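Local structure of two-domain protein containing predicted PHP-like metal-dependent phosphoesterase (Bacteroides vulgatus ATCC 8482, 3E38) at residues Gly101-Ile106 and Met133-Pro138; Thr54-Tyr59 and Glu93-Met98; Gly165-Asn170 and Ile190-Ile195. The protein is probably a zinc-dependent phosphoesterase of the PHP type, possibly acting as a 5'-3' exonuclease on DNA or RNA, with three zinc ions bound in its PHP-like domain. All blocks are in the same frame, centred on the assembly; numbering follows the deposited sequence.

Contact 1. Residues Gly101-Ile106 and Met133-Pro138; sequences GHFNAI and MFWNHP. With ZN (zinc ion), chain H.
One zinc ion is pinched between a strand histidine, His-102, and a loop histidine, His-137: they bind it through different nitrogens, ND1 of His-102 at 2.3 Å and NE2 of His-137 at 2.2 Å. The rings do not lie flat on each other; the edge of His-137 is turned toward the face of His-102, offset, with planes at 68°. His-137 carries CG between its backbone N and carbonyl carbon (chi1 43°), and this folds the imidazole back from the loop to the metal. Glu-93 and a water are further ligands of this ion. Behind the site, residues 102-106 and 133-135 pair as antiparallel neighbours in the central sheet of the PHP-like domain, and the backbone N of Asn-136 carries the pairing on to His-102 O at 2.8 Å. Asn-104 and Phe-134 form the hydrogen-bonded pair, joined both ways through N and O, while Asn-104 CB rests over one face of the Phe-134 ring. Asn-136 ND2 donates to Asn-104 OD1 at 2.7 Å, coming from above the acceptor's carbonyl plane, the two amides nearly perpendicular at 86°. The same ND2 also hydrogen-bonds to Glu-93 OE2, a ligand of the zinc. On the other face of the sheet, Phe-103 stacks, offset and nearly parallel, on the five-membered ring of Trp-135, centroids 4.8 Å apart, with Trp-135 CA over the phenyl face. A serine in place of Phe-103 would probably open a gap beside Trp-135 and strip the phenyl cover from its five-membered ring, leaving the stack with His-154. Water 1 accepts from His-102 N and, at 2.8 Å, from Trp-135 NE1.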
loop_
_atom_site.group_PDB
_atom_site.type_symbol
_atom_site.label_atom_id
_atom_site.label_comp_id
_atom_site.label_asym_id
_atom_site.label_seq_id
_atom_site.Cartn_x
_atom_site.Cartn_y
_atom_site.Cartn_z
ATOM N N GLY B 101 -13.831 25.454 -27.787
ATOM C CA GLY B 101 -12.916 24.756 -26.915
ATOM C C GLY B 101 -12.457 23.459 -27.509
ATOM O O GLY B 101 -12.115 23.401 -28.678
ATOM N N HIS B 102 -12.420 22.421 -26.687
ATOM C CA HIS B 102 -11.962 21.081 -27.123
ATOM C C HIS B 102 -13.079 20.076 -27.117
ATOM O O HIS B 102 -13.813 19.961 -26.135
ATOM C CB HIS B 102 -10.911 20.518 -26.165
ATOM C CG HIS B 102 -9.689 21.359 -26.003
ATOM N ND1 HIS B 102 -8.511 20.849 -25.510
ATOM C CD2 HIS B 102 -9.453 22.663 -26.268
ATOM C CE1 HIS B 102 -7.601 21.810 -25.469
ATOM N NE2 HIS B 102 -8.141 22.914 -25.938
ATOM N N PHE B 103 -13.195 19.339 -28.214
ATOM C CA PHE B 103 -14.154 18.226 -28.367
ATOM C C PHE B 103 -13.452 16.963 -28.843
ATOM O O PHE B 103 -12.516 17.016 -29.587
ATOM C CB PHE B 103 -15.211 18.499 -29.421
ATOM C CG PHE B 103 -16.303 19.496 -29.014
ATOM C CD1 PHE B 103 -15.997 20.781 -28.655
ATOM C CD2 PHE B 103 -17.647 19.114 -29.046
ATOM C CE1 PHE B 103 -16.993 21.669 -28.275
ATOM C CE2 PHE B 103 -18.640 19.977 -28.661
ATOM C CZ PHE B 103 -18.314 21.266 -28.276
ATOM N N ASN B 104 -13.988 15.827 -28.435
ATOM C CA ASN B 104 -13.577 14.536 -28.968
ATOM C C ASN B 104 -14.613 14.004 -29.929
ATOM O O ASN B 104 -15.802 14.097 -29.701
ATOM C CB ASN B 104 -13.307 13.514 -27.894
ATOM C CG ASN B 104 -11.907 13.602 -27.354
ATOM O OD1 ASN B 104 -11.223 14.600 -27.534
ATOM N ND2 ASN B 104 -11.464 12.538 -26.705
ATOM N N ALA B 105 -14.089 13.509 -31.041
ATOM C CA ALA B 105 -14.827 12.844 -32.105
ATOM C C ALA B 105 -14.396 11.391 -32.020
ATOM O O ALA B 105 -13.229 11.085 -32.230
ATOM C CB ALA B 105 -14.485 13.441 -33.468
ATOM N N ILE B 106 -15.318 10.516 -31.629
ATOM C CA ILE B 106 -15.008 9.089 -31.575
ATOM C C ILE B 106 -15.915 8.327 -32.547
ATOM O O ILE B 106 -16.915 8.827 -33.100
ATOM C CB ILE B 106 -14.994 8.505 -30.118
ATOM C CG1 ILE B 106 -16.395 8.470 -29.505
ATOM C CG2 ILE B 106 -14.012 9.339 -29.219
ATOM C CD1 ILE B 106 -16.474 7.770 -28.186
HETATM N N MSE B 133 -19.711 12.562 -30.849
HETATM C CA MSE B 133 -18.977 13.768 -30.440
HETATM C C MSE B 133 -19.334 14.302 -29.088
HETATM O O MSE B 133 -20.504 14.496 -28.769
HETATM C CB MSE B 133 -19.213 14.880 -31.482
HETATM C CG MSE B 133 -18.402 14.625 -32.784
HETATM SE SE MSE B 133 -19.015 15.629 -34.308
HETATM C CE MSE B 133 -20.618 14.619 -34.748
ATOM N N PHE B 134 -18.305 14.584 -28.301
ATOM C CA PHE B 134 -18.559 15.193 -27.004
ATOM C C PHE B 134 -17.617 16.327 -26.618
ATOM O O PHE B 134 -16.480 16.383 -27.013
ATOM C CB PHE B 134 -18.646 14.129 -25.907
ATOM C CG PHE B 134 -17.398 13.295 -25.740
ATOM C CD1 PHE B 134 -16.385 13.702 -24.878
ATOM C CD2 PHE B 134 -17.261 12.088 -26.417
ATOM C CE1 PHE B 134 -15.239 12.903 -24.692
ATOM C CE2 PHE B 134 -16.131 11.281 -26.236
ATOM C CZ PHE B 134 -15.112 11.699 -25.370
ATOM N N TRP B 135 -18.179 17.280 -25.890
ATOM C CA TRP B 135 -17.427 18.408 -25.346
ATOM C C TRP B 135 -16.509 17.959 -24.180
ATOM O O TRP B 135 -16.952 17.365 -23.179
ATOM C CB TRP B 135 -18.412 19.501 -24.940
ATOM C CG TRP B 135 -17.817 20.750 -24.458
ATOM C CD1 TRP B 135 -16.535 21.177 -24.624
ATOM C CD2 TRP B 135 -18.524 21.827 -23.830
ATOM N NE1 TRP B 135 -16.379 22.433 -24.086
ATOM C CE2 TRP B 135 -17.591 22.858 -23.598
ATOM C CE3 TRP B 135 -19.845 22.009 -23.434
ATOM C CZ2 TRP B 135 -17.938 24.053 -22.967
ATOM C CZ3 TRP B 135 -20.203 23.197 -22.838
ATOM C CH2 TRP B 135 -19.245 24.206 -22.598
ATOM N N ASN B 136 -15.215 18.239 -24.349
ATOM C CA ASN B 136 -14.211 17.941 -23.327
ATOM C C ASN B 136 -14.007 19.059 -22.297
ATOM O O ASN B 136 -13.998 20.237 -22.612
ATOM C CB ASN B 136 -12.835 17.622 -23.943
ATOM C CG ASN B 136 -12.876 16.513 -24.950
ATOM O OD1 ASN B 136 -13.726 15.631 -24.893
ATOM N ND2 ASN B 136 -11.957 16.559 -25.899
ATOM N N HIS B 137 -13.795 18.628 -21.055
ATOM C CA HIS B 137 -13.481 19.517 -19.944
ATOM C C HIS B 137 -14.046 20.919 -20.099
ATOM O O HIS B 137 -13.313 21.872 -20.215
ATOM C CB HIS B 137 -11.957 19.583 -19.716
ATOM C CG HIS B 137 -11.131 19.696 -20.962
ATOM N ND1 HIS B 137 -11.048 20.853 -21.707
ATOM C CD2 HIS B 137 -10.290 18.808 -21.550
ATOM C CE1 HIS B 137 -10.221 20.658 -22.716
ATOM N NE2 HIS B 137 -9.767 19.422 -22.655
ATOM N N PRO B 138 -15.366 21.038 -20.107
ATOM C CA PRO B 138 -15.933 22.370 -20.233
ATOM C C PRO B 138 -15.376 23.315 -19.172
ATOM O O PRO B 138 -15.092 24.480 -19.427
ATOM C CB PRO B 138 -17.452 22.126 -20.044
ATOM C CG PRO B 138 -17.603 20.650 -19.612
ATOM C CD PRO B 138 -16.378 19.967 -20.097
HETATM ZN ZN ZN H . -8.347 18.929 -24.271
HETATM O O HOH W 1 -13.565 22.480 -23.931
HETATM O O HOH W 2 -8.314 17.235 -23.634
#

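Contact 2. Residues Thr54-Tyr59 and Glu93-Met98; sequences TEHIEY and EITRAM. With ZN (zinc ion), chain I; ZN (zinc ion), chain J; ZN (zinc ion), chain H.
The parallel strands of a beta-alpha-beta unit, 50-56 and 87-95 with helix 72-83 between them, meet here at their C-terminal ends, where His-56 and Glu-93 form a bridge pair and send their side chains to the same face. Glu-93 N donates to Glu-55 O at 2.8 Å and Ile-57 N to Glu-93 O at 2.9 Å. The Glu-93 carbonyl also accepts from Thr-95 OG1, and its two donors arrive from opposite faces of its plane. That same hydroxyl is the acceptor for His-56 ND1, a short bond of 2.5 Å in the plane of the imidazole. Thr-95 is thus a second-shell residue: it helps fix the rotation of the ring and leaves His-56 NE2 to bind a zinc ion at 2.1 Å, alongside Asp-31 and His-196. Glu-93 runs out fully extended, CG anti to the backbone N (chi1 -168°), and divides its carboxylate between two other zinc ions, OE1 on one and OE2 on the next, each at 2.2 Å. Beyond the strand ends Glu-58 bends back at chi2 (81°). Its OE1 takes the N-H of Thr-95 at 2.9 Å, while OE2 forms a salt bridge with Arg-96 NE at 3.0 Å, the carboxylate and guanidinium planes 78° apart. Water 3 links the same OE2 to Arg-96 NH2, and Gln-116 O takes a further bond from this NH2. Metal ligands delivered from the C-terminal ends of neighbouring parallel strands, with one glutamate bridging two ions, are characteristic of the trinuclear PHP metal site.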
loop_
_atom_site.group_PDB
_atom_site.type_symbol
_atom_site.label_atom_id
_atom_site.label_comp_id
_atom_site.label_asym_id
_atom_site.label_seq_id
_atom_site.Cartn_x
_atom_site.Cartn_y
_atom_site.Cartn_z
ATOM N N THR B 54 -7.268 9.241 -28.317
ATOM C CA THR B 54 -7.764 10.432 -28.963
ATOM C C THR B 54 -6.733 11.530 -28.993
ATOM O O THR B 54 -6.807 12.480 -28.240
ATOM C CB THR B 54 -9.020 10.947 -28.249
ATOM O OG1 THR B 54 -8.663 11.430 -26.948
ATOM C CG2 THR B 54 -10.065 9.852 -28.152
ATOM N N GLU B 55 -5.810 11.410 -29.937
ATOM C CA GLU B 55 -4.729 12.384 -30.112
ATOM C C GLU B 55 -5.289 13.743 -30.552
ATOM O O GLU B 55 -6.338 13.863 -31.203
ATOM C CB GLU B 55 -3.670 11.937 -31.130
ATOM C CG GLU B 55 -3.093 10.491 -31.055
ATOM C CD GLU B 55 -2.316 10.113 -29.811
ATOM O OE1 GLU B 55 -2.154 10.927 -28.876
ATOM O OE2 GLU B 55 -1.845 8.945 -29.785
ATOM N N HIS B 56 -4.575 14.780 -30.144
ATOM C CA HIS B 56 -4.893 16.123 -30.589
ATOM C C HIS B 56 -4.622 16.129 -32.077
ATOM O O HIS B 56 -3.609 15.593 -32.550
ATOM C CB HIS B 56 -3.987 17.197 -29.958
ATOM C CG HIS B 56 -4.168 17.376 -28.490
ATOM N ND1 HIS B 56 -5.239 18.061 -27.953
ATOM C CD2 HIS B 56 -3.401 16.994 -27.446
ATOM C CE1 HIS B 56 -5.134 18.069 -26.639
ATOM N NE2 HIS B 56 -4.031 17.420 -26.303
ATOM N N ILE B 57 -5.525 16.768 -32.795
ATOM C CA ILE B 57 -5.386 16.959 -34.211
ATOM C C ILE B 57 -4.407 18.114 -34.391
ATOM O O ILE B 57 -3.393 17.982 -35.085
ATOM C CB ILE B 57 -6.754 17.306 -34.919
ATOM C CG1 ILE B 57 -7.682 16.069 -34.919
ATOM C CG2 ILE B 57 -6.507 17.871 -36.334
ATOM C CD1 ILE B 57 -7.221 14.913 -35.833
ATOM N N GLU B 58 -4.679 19.208 -33.682
ATOM C CA GLU B 58 -3.941 20.469 -33.884
ATOM C C GLU B 58 -2.663 20.602 -33.067
ATOM O O GLU B 58 -1.796 21.386 -33.395
ATOM C CB GLU B 58 -4.836 21.690 -33.589
ATOM C CG GLU B 58 -6.102 21.777 -34.421
ATOM C CD GLU B 58 -7.211 20.909 -33.895
ATOM O OE1 GLU B 58 -6.927 20.083 -33.008
ATOM O OE2 GLU B 58 -8.361 21.063 -34.343
ATOM N N TYR B 59 -2.539 19.811 -32.015
ATOM C CA TYR B 59 -1.397 19.928 -31.132
ATOM C C TYR B 59 -0.577 18.657 -31.027
ATOM O O TYR B 59 -0.946 17.707 -30.351
ATOM C CB TYR B 59 -1.896 20.356 -29.764
ATOM C CG TYR B 59 -0.812 20.643 -28.754
ATOM C CD1 TYR B 59 0.141 21.617 -29.015
ATOM C CD2 TYR B 59 -0.770 19.981 -27.523
ATOM C CE1 TYR B 59 1.115 21.921 -28.090
ATOM C CE2 TYR B 59 0.198 20.281 -26.574
ATOM C CZ TYR B 59 1.143 21.254 -26.879
ATOM O OH TYR B 59 2.149 21.591 -26.004
ATOM N N GLU B 93 -9.038 14.291 -30.887
ATOM C CA GLU B 93 -9.331 15.509 -30.149
ATOM C C GLU B 93 -9.126 16.788 -30.953
ATOM O O GLU B 93 -8.002 17.199 -31.266
ATOM C CB GLU B 93 -8.508 15.587 -28.843
ATOM C CG GLU B 93 -9.055 16.712 -27.964
ATOM C CD GLU B 93 -8.355 16.858 -26.659
ATOM O OE1 GLU B 93 -7.287 16.252 -26.325
ATOM O OE2 GLU B 93 -8.932 17.587 -25.919
ATOM N N ILE B 94 -10.261 17.409 -31.241
ATOM C CA ILE B 94 -10.340 18.685 -31.993
ATOM C C ILE B 94 -10.115 19.698 -30.897
ATOM O O ILE B 94 -10.929 19.880 -30.003
ATOM C CB ILE B 94 -11.692 18.895 -32.719
ATOM C CG1 ILE B 94 -12.017 17.701 -33.608
ATOM C CG2 ILE B 94 -11.703 20.198 -33.503
ATOM C CD1 ILE B 94 -13.527 17.615 -34.027
ATOM N N THR B 95 -8.931 20.275 -30.974
ATOM C CA THR B 95 -8.360 21.139 -29.988
ATOM C C THR B 95 -8.353 22.543 -30.515
ATOM O O THR B 95 -7.578 22.893 -31.400
ATOM C CB THR B 95 -6.870 20.703 -29.706
ATOM O OG1 THR B 95 -6.756 19.265 -29.588
ATOM C CG2 THR B 95 -6.336 21.371 -28.466
ATOM N N ARG B 96 -9.252 23.341 -29.985
ATOM C CA ARG B 96 -9.340 24.745 -30.346
ATOM C C ARG B 96 -9.497 25.652 -29.128
ATOM O O ARG B 96 -9.703 25.218 -28.028
ATOM C CB ARG B 96 -10.540 24.938 -31.254
ATOM C CG ARG B 96 -10.468 24.070 -32.492
ATOM C CD ARG B 96 -9.466 24.622 -33.511
ATOM N NE ARG B 96 -9.464 23.795 -34.714
ATOM C CZ ARG B 96 -9.365 24.272 -35.950
ATOM N NH1 ARG B 96 -9.306 25.577 -36.156
ATOM N NH2 ARG B 96 -9.405 23.444 -36.984
ATOM N N ALA B 97 -9.367 26.933 -29.378
ATOM C CA ALA B 97 -9.582 27.982 -28.375
ATOM C C ALA B 97 -11.025 27.942 -27.909
ATOM O O ALA B 97 -11.903 27.456 -28.625
ATOM C CB ALA B 97 -9.253 29.387 -28.966
HETATM N N MSE B 98 -11.258 28.452 -26.701
HETATM C CA MSE B 98 -12.625 28.591 -26.175
HETATM C C MSE B 98 -13.176 29.906 -26.700
HETATM O O MSE B 98 -12.495 30.908 -26.555
HETATM C CB MSE B 98 -12.629 28.662 -24.650
HETATM C CG MSE B 98 -13.995 28.945 -24.032
HETATM SE SE MSE B 98 -15.218 27.397 -24.211
HETATM C CE MSE B 98 -13.985 25.992 -23.564
HETATM ZN ZN ZN I . -7.082 15.614 -24.206
HETATM ZN ZN ZN J . -3.140 17.052 -24.391
HETATM ZN ZN ZN H . -8.347 18.929 -24.271
HETATM O O HOH W 3 -8.452 20.581 -37.050
HETATM O O HOH W 2 -8.314 17.235 -23.634
#

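Contact 3. Residues Gly165-Asn170 and Ile190-Ile195; sequences GIEVAN and IGTSDI. With ZN (zinc ion), chain I.
Strands 165-167 and 190-192 run parallel, their axes 5.6 Å apart at closest approach and inclined by 39°. Ile-190 bonds through N to Ile-166 O and through O to Val-168 N; a beta bulge then shifts the register by one residue as the chain turns a corner at Val-168. Pairing resumes where Thr-192 N donates to Ala-169 O at 3.1 Å. Glu-167, Asn-170 and Thr-192 send their side chains to one face of the sheet. Thr-192 OG1 gives its proton to Glu-167 OE2 at 2.6 Å, from well above the carboxylate plane. With CG anti to the backbone N (chi1 -171°), Asn-170 turns its amide so that ND2 serves two carboxylates: Glu-167 OE1 at 2.7 Å, on the syn side, and Asp-194 OD2 at 3.0 Å, on the anti side, both tilted well out of the carboxylate plane. Asp-194 OD1 binds a zinc ion at 2.5 Å, together with His-24, His-26 and Glu-93. Glu-167 is itself second shell, since OE2 also accepts from His-24 ND1. Together with the zinc on Asp-194, the Asn-170 amide probably helps two acids sit near each other, Glu-167 OE1 and Asp-194 OD2 being 5.2 Å apart.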
loop_
_atom_site.group_PDB
_atom_site.type_symbol
_atom_site.label_atom_id
_atom_site.label_comp_id
_atom_site.label_asym_id
_atom_site.label_seq_id
_atom_site.Cartn_x
_atom_site.Cartn_y
_atom_site.Cartn_z
ATOM N N GLY B 165 -22.602 14.381 -26.231
ATOM C CA GLY B 165 -22.275 14.272 -24.825
ATOM C C GLY B 165 -21.358 15.354 -24.371
ATOM O O GLY B 165 -20.923 16.213 -25.155
ATOM N N ILE B 166 -21.130 15.330 -23.074
ATOM C CA ILE B 166 -20.210 16.256 -22.413
ATOM C C ILE B 166 -19.520 15.516 -21.322
ATOM O O ILE B 166 -20.134 14.687 -20.671
ATOM C CB ILE B 166 -20.931 17.414 -21.738
ATOM C CG1 ILE B 166 -21.930 18.032 -22.687
ATOM C CG2 ILE B 166 -19.941 18.485 -21.230
ATOM C CD1 ILE B 166 -22.690 19.194 -22.037
ATOM N N GLU B 167 -18.229 15.779 -21.181
ATOM C CA GLU B 167 -17.455 15.251 -20.067
ATOM C C GLU B 167 -17.912 15.942 -18.798
ATOM O O GLU B 167 -17.927 17.192 -18.702
ATOM C CB GLU B 167 -15.967 15.472 -20.268
ATOM C CG GLU B 167 -15.368 14.534 -21.282
ATOM C CD GLU B 167 -13.837 14.674 -21.384
ATOM O OE1 GLU B 167 -13.329 15.759 -20.994
ATOM O OE2 GLU B 167 -13.166 13.730 -21.892
ATOM N N VAL B 168 -18.378 15.126 -17.857
ATOM C CA VAL B 168 -18.864 15.620 -16.528
ATOM C C VAL B 168 -17.740 15.455 -15.519
ATOM O O VAL B 168 -17.758 15.980 -14.393
ATOM C CB VAL B 168 -20.160 14.927 -16.018
ATOM C CG1 VAL B 168 -21.386 15.411 -16.856
ATOM C CG2 VAL B 168 -20.001 13.365 -15.947
ATOM N N ALA B 169 -16.741 14.731 -15.986
ATOM C CA ALA B 169 -15.558 14.450 -15.199
ATOM C C ALA B 169 -14.378 14.053 -16.083
ATOM O O ALA B 169 -14.485 13.177 -16.905
ATOM C CB ALA B 169 -15.868 13.395 -14.161
ATOM N N ASN B 170 -13.269 14.770 -15.891
ATOM C CA ASN B 170 -11.994 14.594 -16.626
ATOM C C ASN B 170 -10.813 14.512 -15.667
ATOM O O ASN B 170 -10.458 15.469 -14.988
ATOM C CB ASN B 170 -11.796 15.758 -17.619
ATOM C CG ASN B 170 -10.621 15.558 -18.574
ATOM O OD1 ASN B 170 -9.501 15.435 -18.133
ATOM N ND2 ASN B 170 -10.878 15.591 -19.897
ATOM N N ILE B 190 -20.335 11.744 -19.790
ATOM C CA ILE B 190 -19.057 11.084 -20.027
ATOM C C ILE B 190 -18.011 11.320 -18.951
ATOM O O ILE B 190 -17.896 12.381 -18.379
ATOM C CB ILE B 190 -18.414 11.534 -21.368
ATOM C CG1 ILE B 190 -19.267 11.162 -22.565
ATOM C CG2 ILE B 190 -17.028 10.827 -21.569
ATOM C CD1 ILE B 190 -19.310 9.667 -22.858
ATOM N N GLY B 191 -17.188 10.311 -18.739
ATOM C CA GLY B 191 -16.079 10.476 -17.823
ATOM C C GLY B 191 -14.827 9.799 -18.335
ATOM O O GLY B 191 -14.833 8.616 -18.675
ATOM N N THR B 192 -13.751 10.568 -18.367
ATOM C CA THR B 192 -12.493 10.081 -18.940
ATOM C C THR B 192 -11.270 10.488 -18.151
ATOM O O THR B 192 -11.340 11.292 -17.244
ATOM C CB THR B 192 -12.325 10.581 -20.365
ATOM O OG1 THR B 192 -12.052 11.972 -20.318
ATOM C CG2 THR B 192 -13.605 10.371 -21.178
ATOM N N SER B 193 -10.147 9.887 -18.529
ATOM C CA SER B 193 -8.890 10.134 -17.860
ATOM C C SER B 193 -8.200 11.334 -18.479
ATOM O O SER B 193 -7.710 12.190 -17.787
ATOM C CB SER B 193 -7.947 8.924 -17.925
ATOM O OG SER B 193 -7.430 8.687 -19.214
ATOM N N ASP B 194 -8.202 11.407 -19.798
ATOM C CA ASP B 194 -7.461 12.462 -20.474
ATOM C C ASP B 194 -5.984 12.278 -20.118
ATOM O O ASP B 194 -5.196 13.218 -20.021
ATOM C CB ASP B 194 -7.999 13.857 -20.081
ATOM C CG ASP B 194 -7.617 14.922 -21.095
ATOM O OD1 ASP B 194 -6.796 14.581 -21.990
ATOM O OD2 ASP B 194 -8.154 16.076 -21.052
ATOM N N ILE B 195 -5.619 11.015 -19.930
ATOM C CA ILE B 195 -4.246 10.653 -19.521
ATOM C C ILE B 195 -3.166 11.020 -20.521
ATOM O O ILE B 195 -3.303 10.748 -21.689
ATOM C CB ILE B 195 -4.150 9.135 -19.119
ATOM C CG1 ILE B 195 -2.822 8.869 -18.416
ATOM C CG2 ILE B 195 -4.469 8.199 -20.301
ATOM C CD1 ILE B 195 -2.806 9.437 -16.960
HETATM ZN ZN ZN I . -7.082 15.614 -24.206
HETATM O O HOH W 2 -8.314 17.235 -23.634
#

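All three contacts lie on one mixed sheet and converge on the trinuclear zinc site. Contacts 1 and 2 have centres about 9 Å apart and are joined where Ile-94 N meets Phe-103 O at 2.8 Å, probably a hydrogen bond; they share the zinc ion of chain H. Contact 1 is equally near contact 3, centres again about 9 Å apart, and the probable bonds from Glu-167 N to Trp-135 O and from His-137 N to Glu-167 OE1 are both 2.9 Å. Contacts 2 and 3 do not touch, their centres about 15 Å apart, yet both supply ligands to the zinc ion of chain I. Water 2, bound to the ions of chains H and I, is common to the three.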